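Local coordinates for putative glutathionylspermidine synthase (Methylobacillus flagellatus, PDB 3N6X), which is of unproven function but, as a circularly permuted ATP-grasp protein named for glutathionylspermidine synthase, probably uses ATP to join a carboxylate to an amine, at residues 22-27 / 76-81; 186-191 / 468-473; 192-197 / 441-446. One frame throughout, in Å; residues are numbered along the deposited sequence.

Contact 1: residues 22-27 / 76-81; sequences PIYAEY and PRILSA
Tyr24 reaches from the turn before helix 25-33 to the short strand 77-79, parallel to strand 464-471 in a mixed beta-sheet: a helix start packed on a sheet of what is, from its family, probably an ATP-grasp fold. Its hydroxyl is gripped twice. Tyr24 OH donates to Pro76 O at 2.6 Å, in the carbonyl plane and on a lone pair, and accepts from Ile78 N at 3.1 Å with a nearly straight N-H (161°). One phenol thus serves a backbone acceptor and a backbone donor two residues apart, fixing the ring's direction. Ile78 CD1 then lies over one ring face, 4.0 Å from the centroid of Tyr24, a CH-pi contact displaced from the ring centre. The other branch of Ile78, CG2, meets Ile23 CG1 at 3.6 Å as the two isoleucines run antiparallel side by side. Toward the Pro76 end, Tyr27 brings CE1 obliquely to Pro76 CD. Further out, Tyr191 OH bonds to Ile23 O and Tyr27 N, linking the helix start to the loop after helix 185-190, while backbone bonds to Trp470 and Leu472 hold Leu79. With CG1 anti to the backbone N (chi1 -160°), Ile23 extends CD1 to 3.3 Å from Ser80 N.

Contact 2: residues 186-191 / 468-473; sequences ELFRRY and DTWILK
Trp470, from strand 464-471, packs its indole against Leu187, Phe188 and Tyr191 at the end of helix 185-190. Two of these partners are aromatic, and both meet the six-membered ring obliquely. Phe188 lies with its ring centroid 5.0 Å from that of Trp470, the planes at 55°; its CZ reaches the NE1 and CZ2 side of the indole, and CZ2 lies over the Phe188 face. Tyr191 is turned by a similar amount, 59°, and receives Trp470 CE3 over one face, while Tyr191 CD2 touches Trp470 CZ3 at 3.5 Å. Between them Leu187 comes in at the indole edge, in its plane, with CG 3.5 Å from Trp470 CH2. The ring's rotation is restrained from its own strand: Trp470 NE1 donates to Asp468 OD2 at 2.8 Å through a bent bond (140°), in the indole plane but from above the carboxylate, and Arg177 shares that oxygen in a salt bridge. Replacing Trp470 by an alanine removes the indole ring and its N-H, which is likely to leave Asp468 OD2 with one partner fewer and a gap among Leu187, Phe188 and Tyr191. Beyond the indole, Leu472 CD2 packs at 3.9 Å against CD1 of Tyr191, whose hydroxyl is held by backbone atoms of Ile23 and Tyr27. Phe188, Tyr191 and Trp470 form an aromatic cluster, where the C-terminal end of a helix packs on a sheet strand.

Contact 3: residues 192-197 / 441-446; sequences PVAPVE and LVPGAL
Ala194 lays its methyl group against the ring of Pro443, CB to CG at 3.5 Å, where the loop after helix 185-190 passes the turn between strands 439-441 and 446-450. The same ring atom also meets backbone: Pro195 O stands 3.6 Å from Pro443 CG, so this carbon meets a methyl group and the carbonyl oxygen of the next residue on the side facing the loop. At the next residue, Val196 overlaps the rest of the turn. Its CG1, set anti to the carbonyl carbon (chi1 -70°), comes to 3.6 Å from Gly444 CA and 3.5 Å from Pro443 O. A side chain on Gly444 would point into that same methyl group, and the absence of one lets the two loops lie this close. Val442 closes the other flank with CG1, which sits 3.7 Å from Val196 O and also reaches the CA of that residue.

The polar link between the loops is a water. It donates to Ala194 O and to Pro443 O, 2.8 Å from each, joining two carbonyl oxygens that could not bond to each other directly. Ala194 O has a second donor in Arg177 of helix 170-183, against which Val196 also packs, and Ile471 of strand 464-471 touches Pro443 from the sheet. Within the turn, Gly444 N bonds to Val442 O at 2.7 Å. With Pro443 at the centre, this is an inverse gamma turn, a tight bend between two strands of the mixed sheet against which an irregular loop is packed.

Overall arrangement
From the N terminus, contact 1 comes first: it closes a loop of 48 residues, bringing the start of helix 25-33 onto strand 77-79, and is complete before the others open. Contact 2 then opens at helix 185-190 and closes only at the C-terminal strand 464-471. Contact 3 begins at the very next residue and ends at 441-446, so its loop lies wholly within the longer one. Contacts 1 and 2 meet through neighbouring parallel strands and a Glu26-Arg190 salt bridge. Contacts 2 and 3 join where the chain beyond helix 185-190 bonds by backbone to Ile471 and Lys473. Together they tie N-terminal helix, central loop and C terminus to one sheet.

Contact 1: residues 22-27 / 76-81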
loop_
_atom_site.group_PDB
_atom_site.type_symbol
_atom_site.label_atom_id
_atom_site.label_comp_id
_atom_site.label_asym_id
_atom_site.label_seq_id
_atom_site.Cartn_x
_atom_site.Cartn_y
_atom_site.Cartn_z
ATOM N N PRO A 22 16.517 19.574 12.201
ATOM C CA PRO A 22 15.558 20.567 12.734
ATOM C C PRO A 22 14.150 20.044 13.037
ATOM O O PRO A 22 13.581 20.398 14.074
ATOM C CB PRO A 22 15.541 21.651 11.658
ATOM C CG PRO A 22 16.899 21.597 11.057
ATOM C CD PRO A 22 17.389 20.165 11.164
ATOM N N ILE A 23 13.606 19.167 12.159
ATOM C CA ILE A 23 12.253 18.616 12.298
ATOM C C ILE A 23 12.032 17.819 13.589
ATOM O O ILE A 23 10.919 17.799 14.107
ATOM C CB ILE A 23 11.814 17.829 11.020
ATOM C CG1 ILE A 23 10.279 17.683 10.964
ATOM C CG2 ILE A 23 12.535 16.466 10.903
ATOM C CD1 ILE A 23 9.748 17.514 9.684
ATOM N N TYR A 24 13.084 17.176 14.106
ATOM C CA TYR A 24 12.991 16.354 15.313
ATOM C C TYR A 24 13.455 17.079 16.609
ATOM O O TYR A 24 13.450 16.463 17.679
ATOM C CB TYR A 24 13.785 15.069 15.121
ATOM C CG TYR A 24 12.989 13.939 14.514
ATOM C CD1 TYR A 24 12.218 13.094 15.310
ATOM C CD2 TYR A 24 13.042 13.678 13.145
ATOM C CE1 TYR A 24 11.513 12.024 14.762
ATOM C CE2 TYR A 24 12.336 12.611 12.583
ATOM C CZ TYR A 24 11.564 11.794 13.396
ATOM O OH TYR A 24 10.873 10.744 12.854
ATOM N N ALA A 25 13.871 18.367 16.506
ATOM C CA ALA A 25 14.375 19.148 17.657
ATOM C C ALA A 25 13.340 19.221 18.784
ATOM O O ALA A 25 13.651 18.875 19.934
ATOM C CB ALA A 25 14.768 20.556 17.210
ATOM N N GLU A 26 12.086 19.600 18.435
ATOM C CA GLU A 26 10.981 19.693 19.382
ATOM C C GLU A 26 10.664 18.345 20.044
ATOM O O GLU A 26 10.317 18.316 21.230
ATOM C CB GLU A 26 9.742 20.287 18.709
ATOM C CG GLU A 26 8.709 20.817 19.685
ATOM C CD GLU A 26 9.144 22.021 20.498
ATOM O OE1 GLU A 26 9.509 23.049 19.885
ATOM O OE2 GLU A 26 9.097 21.945 21.747
ATOM N N TYR A 27 10.810 17.230 19.297
ATOM C CA TYR A 27 10.567 15.896 19.860
ATOM C C TYR A 27 11.664 15.540 20.859
ATOM O O TYR A 27 11.373 14.958 21.902
ATOM C CB TYR A 27 10.452 14.819 18.753
ATOM C CG TYR A 27 10.144 13.438 19.300
ATOM C CD1 TYR A 27 8.836 13.052 19.575
ATOM C CD2 TYR A 27 11.168 12.537 19.598
ATOM C CE1 TYR A 27 8.550 11.801 20.121
ATOM C CE2 TYR A 27 10.893 11.287 20.155
ATOM C CZ TYR A 27 9.581 10.920 20.408
ATOM O OH TYR A 27 9.290 9.689 20.957
ATOM N N PRO A 76 7.432 8.908 16.404
ATOM C CA PRO A 76 6.777 9.080 15.105
ATOM C C PRO A 76 7.759 9.283 13.961
ATOM O O PRO A 76 8.892 9.739 14.166
ATOM C CB PRO A 76 5.907 10.322 15.311
ATOM C CG PRO A 76 6.624 11.105 16.358
ATOM C CD PRO A 76 7.228 10.086 17.277
ATOM N N ARG A 77 7.312 8.964 12.752
ATOM C CA ARG A 77 8.049 9.235 11.537
ATOM C C ARG A 77 7.556 10.612 11.085
ATOM O O ARG A 77 6.401 10.746 10.688
ATOM C CB ARG A 77 7.736 8.139 10.488
ATOM C CG ARG A 77 8.295 8.402 9.117
ATOM C CD ARG A 77 9.725 7.937 9.012
ATOM N NE ARG A 77 10.288 8.211 7.695
ATOM C CZ ARG A 77 10.137 7.416 6.639
ATOM N NH1 ARG A 77 9.407 6.307 6.731
ATOM N NH2 ARG A 77 10.693 7.734 5.477
ATOM N N ILE A 78 8.363 11.657 11.295
ATOM C CA ILE A 78 7.928 13.033 10.990
ATOM C C ILE A 78 8.403 13.476 9.623
ATOM O O ILE A 78 9.575 13.331 9.314
ATOM C CB ILE A 78 8.328 14.056 12.112
ATOM C CG1 ILE A 78 8.054 13.481 13.529
ATOM C CG2 ILE A 78 7.607 15.397 11.911
ATOM C CD1 ILE A 78 8.638 14.306 14.689
ATOM N N LEU A 79 7.484 14.027 8.805
ATOM C CA LEU A 79 7.793 14.555 7.474
ATOM C C LEU A 79 7.351 15.996 7.401
ATOM O O LEU A 79 6.280 16.327 7.895
ATOM C CB LEU A 79 7.088 13.726 6.368
ATOM C CG LEU A 79 7.396 12.207 6.340
ATOM C CD1 LEU A 79 6.389 11.463 5.481
ATOM C CD2 LEU A 79 8.817 11.930 5.850
ATOM N N SER A 80 8.180 16.869 6.814
ATOM C CA SER A 80 7.843 18.290 6.694
ATOM C C SER A 80 6.784 18.521 5.637
ATOM O O SER A 80 6.567 17.663 4.774
ATOM C CB SER A 80 9.094 19.118 6.385
ATOM O OG SER A 80 9.577 18.895 5.070
ATOM N N ALA A 81 6.155 19.694 5.670
ATOM C CA ALA A 81 5.154 20.074 4.687
ATOM C C ALA A 81 5.720 20.053 3.268
ATOM O O ALA A 81 5.007 19.686 2.340
ATOM C CB ALA A 81 4.600 21.456 5.007
#

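Contact 2: residues 186-191 / 468-473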
loop_
_atom_site.group_PDB
_atom_site.type_symbol
_atom_site.label_atom_id
_atom_site.label_comp_id
_atom_site.label_asym_id
_atom_site.label_seq_id
_atom_site.Cartn_x
_atom_site.Cartn_y
_atom_site.Cartn_z
ATOM N N GLU A 186 0.117 16.357 24.726
ATOM C CA GLU A 186 1.037 17.501 24.813
ATOM C C GLU A 186 2.017 17.589 23.615
ATOM O O GLU A 186 2.422 18.686 23.231
ATOM C CB GLU A 186 1.780 17.508 26.169
ATOM C CG GLU A 186 2.832 16.411 26.335
ATOM C CD GLU A 186 2.348 15.029 26.756
ATOM O OE1 GLU A 186 1.116 14.816 26.842
ATOM O OE2 GLU A 186 3.212 14.159 27.002
ATOM N N LEU A 187 2.360 16.432 23.010
ATOM C CA LEU A 187 3.260 16.345 21.853
ATOM C C LEU A 187 2.599 16.949 20.605
ATOM O O LEU A 187 3.266 17.601 19.802
ATOM C CB LEU A 187 3.622 14.872 21.614
ATOM C CG LEU A 187 4.986 14.540 21.018
ATOM C CD1 LEU A 187 6.031 15.565 21.373
ATOM C CD2 LEU A 187 5.417 13.152 21.434
ATOM N N PHE A 188 1.286 16.784 20.482
ATOM C CA PHE A 188 0.514 17.326 19.369
ATOM C C PHE A 188 0.318 18.839 19.489
ATOM O O PHE A 188 -0.074 19.495 18.514
ATOM C CB PHE A 188 -0.823 16.580 19.219
ATOM C CG PHE A 188 -0.640 15.191 18.653
ATOM C CD1 PHE A 188 -0.286 14.124 19.479
ATOM C CD2 PHE A 188 -0.749 14.959 17.285
ATOM C CE1 PHE A 188 -0.083 12.845 18.949
ATOM C CE2 PHE A 188 -0.550 13.679 16.758
ATOM C CZ PHE A 188 -0.229 12.628 17.592
ATOM N N ARG A 189 0.610 19.398 20.679
ATOM C CA ARG A 189 0.547 20.839 20.909
ATOM C C ARG A 189 1.843 21.469 20.367
ATOM O O ARG A 189 1.808 22.565 19.810
ATOM C CB ARG A 189 0.374 21.134 22.417
ATOM C CG ARG A 189 0.093 22.607 22.761
ATOM C CD ARG A 189 0.003 22.828 24.274
ATOM N NE ARG A 189 1.243 22.443 24.952
ATOM C CZ ARG A 189 1.312 21.558 25.940
ATOM N NH1 ARG A 189 0.208 21.004 26.424
ATOM N NH2 ARG A 189 2.486 21.240 26.472
ATOM N N ARG A 190 2.980 20.739 20.496
ATOM C CA ARG A 190 4.316 21.181 20.055
ATOM C C ARG A 190 4.556 21.058 18.546
ATOM O O ARG A 190 5.416 21.760 18.018
ATOM C CB ARG A 190 5.415 20.443 20.827
ATOM C CG ARG A 190 5.298 20.594 22.348
ATOM C CD ARG A 190 6.243 19.673 23.090
ATOM N NE ARG A 190 7.557 20.290 23.258
ATOM C CZ ARG A 190 8.213 20.340 24.410
ATOM N NH1 ARG A 190 7.694 19.793 25.503
ATOM N NH2 ARG A 190 9.397 20.929 24.478
ATOM N N TYR A 191 3.821 20.147 17.851
ATOM C CA TYR A 191 3.953 19.958 16.399
ATOM C C TYR A 191 2.644 20.263 15.663
ATOM O O TYR A 191 1.571 19.817 16.098
ATOM C CB TYR A 191 4.389 18.532 16.071
ATOM C CG TYR A 191 5.868 18.279 16.223
ATOM C CD1 TYR A 191 6.744 18.489 15.162
ATOM C CD2 TYR A 191 6.383 17.729 17.395
ATOM C CE1 TYR A 191 8.102 18.217 15.281
ATOM C CE2 TYR A 191 7.740 17.434 17.520
ATOM C CZ TYR A 191 8.597 17.682 16.459
ATOM O OH TYR A 191 9.935 17.395 16.577
ATOM N N ASP A 468 3.549 5.836 13.956
ATOM C CA ASP A 468 2.630 6.860 13.475
ATOM C C ASP A 468 3.435 7.734 12.515
ATOM O O ASP A 468 4.626 7.940 12.743
ATOM C CB ASP A 468 2.121 7.710 14.661
ATOM C CG ASP A 468 1.062 8.750 14.323
ATOM O OD1 ASP A 468 0.567 8.748 13.167
ATOM O OD2 ASP A 468 0.722 9.558 15.212
ATOM N N THR A 469 2.817 8.206 11.430
ATOM C CA THR A 469 3.493 9.099 10.479
ATOM C C THR A 469 2.886 10.478 10.591
ATOM O O THR A 469 1.678 10.652 10.360
ATOM C CB THR A 469 3.415 8.553 9.025
ATOM O OG1 THR A 469 3.881 7.213 9.000
ATOM C CG2 THR A 469 4.219 9.401 8.032
ATOM N N TRP A 470 3.715 11.461 10.946
ATOM C CA TRP A 470 3.275 12.841 11.100
ATOM C C TRP A 470 3.620 13.661 9.877
ATOM O O TRP A 470 4.787 13.730 9.492
ATOM C CB TRP A 470 3.938 13.478 12.324
ATOM C CG TRP A 470 3.495 12.940 13.656
ATOM C CD1 TRP A 470 2.568 11.964 13.894
ATOM C CD2 TRP A 470 3.950 13.385 14.939
ATOM N NE1 TRP A 470 2.442 11.751 15.247
ATOM C CE2 TRP A 470 3.278 12.613 15.913
ATOM C CE3 TRP A 470 4.870 14.367 15.362
ATOM C CZ2 TRP A 470 3.479 12.804 17.286
ATOM C CZ3 TRP A 470 5.084 14.539 16.719
ATOM C CH2 TRP A 470 4.390 13.771 17.666
ATOM N N ILE A 471 2.618 14.294 9.266
ATOM C CA ILE A 471 2.849 15.230 8.179
ATOM C C ILE A 471 2.579 16.610 8.741
ATOM O O ILE A 471 1.480 16.870 9.248
ATOM C CB ILE A 471 2.015 14.902 6.887
ATOM C CG1 ILE A 471 2.675 13.747 6.072
ATOM C CG2 ILE A 471 1.892 16.136 5.987
ATOM C CD1 ILE A 471 2.570 12.347 6.626
ATOM N N LEU A 472 3.610 17.459 8.768
ATOM C CA LEU A 472 3.490 18.811 9.319
ATOM C C LEU A 472 2.744 19.736 8.385
ATOM O O LEU A 472 2.906 19.639 7.167
ATOM C CB LEU A 472 4.865 19.386 9.696
ATOM C CG LEU A 472 5.679 18.561 10.714
ATOM C CD1 LEU A 472 6.816 19.384 11.279
ATOM C CD2 LEU A 472 4.773 18.000 11.864
ATOM N N LYS A 473 1.859 20.586 8.952
ATOM C CA LYS A 473 1.010 21.511 8.177
ATOM C C LYS A 473 1.792 22.640 7.495
ATOM O O LYS A 473 2.769 23.138 8.042
ATOM C CB LYS A 473 -0.119 22.075 9.046
ATOM C CG LYS A 473 -1.234 21.076 9.304
ATOM C CD LYS A 473 -2.360 21.689 10.122
ATOM C CE LYS A 473 -2.340 21.226 11.556
ATOM N NZ LYS A 473 -3.427 21.849 12.348
#

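Contact 3: residues 192-197 / 441-446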
loop_
_atom_site.group_PDB
_atom_site.type_symbol
_atom_site.label_atom_id
_atom_site.label_comp_id
_atom_site.label_asym_id
_atom_site.label_seq_id
_atom_site.Cartn_x
_atom_site.Cartn_y
_atom_site.Cartn_z
ATOM N N PRO A 192 2.716 20.958 14.492
ATOM C CA PRO A 192 1.492 21.192 13.703
ATOM C C PRO A 192 1.166 19.967 12.821
ATOM O O PRO A 192 1.360 20.004 11.599
ATOM C CB PRO A 192 1.850 22.429 12.870
ATOM C CG PRO A 192 3.334 22.347 12.684
ATOM C CD PRO A 192 3.913 21.516 13.817
ATOM N N VAL A 193 0.688 18.868 13.452
ATOM C CA VAL A 193 0.408 17.606 12.760
ATOM C C VAL A 193 -0.911 17.655 11.990
ATOM O O VAL A 193 -1.949 17.969 12.571
ATOM C CB VAL A 193 0.492 16.379 13.721
ATOM C CG1 VAL A 193 0.311 15.059 12.957
ATOM C CG2 VAL A 193 1.806 16.379 14.495
ATOM N N ALA A 194 -0.866 17.361 10.666
ATOM C CA ALA A 194 -2.073 17.325 9.830
ATOM C C ALA A 194 -2.948 16.117 10.216
ATOM O O ALA A 194 -2.413 15.055 10.534
ATOM C CB ALA A 194 -1.696 17.249 8.361
ATOM N N PRO A 195 -4.295 16.282 10.269
ATOM C CA PRO A 195 -5.158 15.155 10.680
ATOM C C PRO A 195 -5.335 14.092 9.590
ATOM O O PRO A 195 -5.119 14.374 8.414
ATOM C CB PRO A 195 -6.476 15.840 11.018
ATOM C CG PRO A 195 -6.520 17.021 10.117
ATOM C CD PRO A 195 -5.096 17.493 9.966
ATOM N N VAL A 196 -5.764 12.869 9.987
ATOM C CA VAL A 196 -5.939 11.736 9.060
ATOM C C VAL A 196 -7.323 11.102 9.149
ATOM O O VAL A 196 -7.717 10.364 8.235
ATOM C CB VAL A 196 -4.830 10.651 9.247
ATOM C CG1 VAL A 196 -3.474 11.153 8.769
ATOM C CG2 VAL A 196 -4.759 10.169 10.694
ATOM N N GLU A 197 -8.049 11.337 10.265
ATOM C CA GLU A 197 -9.316 10.639 10.546
ATOM C C GLU A 197 -10.487 10.896 9.598
ATOM O O GLU A 197 -11.500 10.194 9.677
ATOM C CB GLU A 197 -9.711 10.725 12.026
ATOM C CG GLU A 197 -10.082 12.116 12.513
ATOM C CD GLU A 197 -10.454 12.146 13.982
ATOM O OE1 GLU A 197 -11.513 11.580 14.341
ATOM O OE2 GLU A 197 -9.656 12.682 14.785
ATOM N N LEU A 441 -4.410 12.718 -1.674
ATOM C CA LEU A 441 -3.859 11.929 -0.595
ATOM C C LEU A 441 -4.264 12.586 0.691
ATOM O O LEU A 441 -4.112 13.801 0.829
ATOM C CB LEU A 441 -2.322 11.927 -0.652
ATOM C CG LEU A 441 -1.669 10.966 -1.587
ATOM C CD1 LEU A 441 -1.325 11.640 -2.874
ATOM C CD2 LEU A 441 -0.407 10.426 -0.989
ATOM N N VAL A 442 -4.711 11.799 1.663
ATOM C CA VAL A 442 -4.922 12.294 3.017
ATOM C C VAL A 442 -3.490 12.421 3.607
ATOM O O VAL A 442 -2.647 11.590 3.281
ATOM C CB VAL A 442 -5.839 11.318 3.832
ATOM C CG1 VAL A 442 -5.664 11.493 5.335
ATOM C CG2 VAL A 442 -7.301 11.485 3.431
ATOM N N PRO A 443 -3.146 13.512 4.343
ATOM C CA PRO A 443 -1.751 13.665 4.814
ATOM C C PRO A 443 -1.356 12.682 5.923
ATOM O O PRO A 443 -1.125 13.065 7.080
ATOM C CB PRO A 443 -1.688 15.125 5.267
ATOM C CG PRO A 443 -3.081 15.447 5.650
ATOM C CD PRO A 443 -3.984 14.657 4.752
ATOM N N GLY A 444 -1.227 11.430 5.538
ATOM C CA GLY A 444 -0.824 10.358 6.429
ATOM C C GLY A 444 -0.349 9.154 5.663
ATOM O O GLY A 444 -0.539 9.072 4.448
ATOM N N ALA A 445 0.241 8.198 6.369
ATOM C CA ALA A 445 0.767 6.985 5.762
ATOM C C ALA A 445 0.973 5.907 6.811
ATOM O O ALA A 445 1.159 6.212 7.997
ATOM C CB ALA A 445 2.100 7.281 5.068
ATOM N N LEU A 446 0.983 4.645 6.376
ATOM C CA LEU A 446 1.340 3.562 7.255
ATOM C C LEU A 446 2.865 3.471 7.255
ATOM O O LEU A 446 3.465 3.394 6.200
ATOM C CB LEU A 446 0.718 2.229 6.773
ATOM C CG LEU A 446 1.241 0.945 7.470
ATOM C CD1 LEU A 446 0.947 0.964 8.975
ATOM C CD2 LEU A 446 0.663 -0.290 6.836
HETATM O O HOH W 1 -0.282 13.532 9.681
#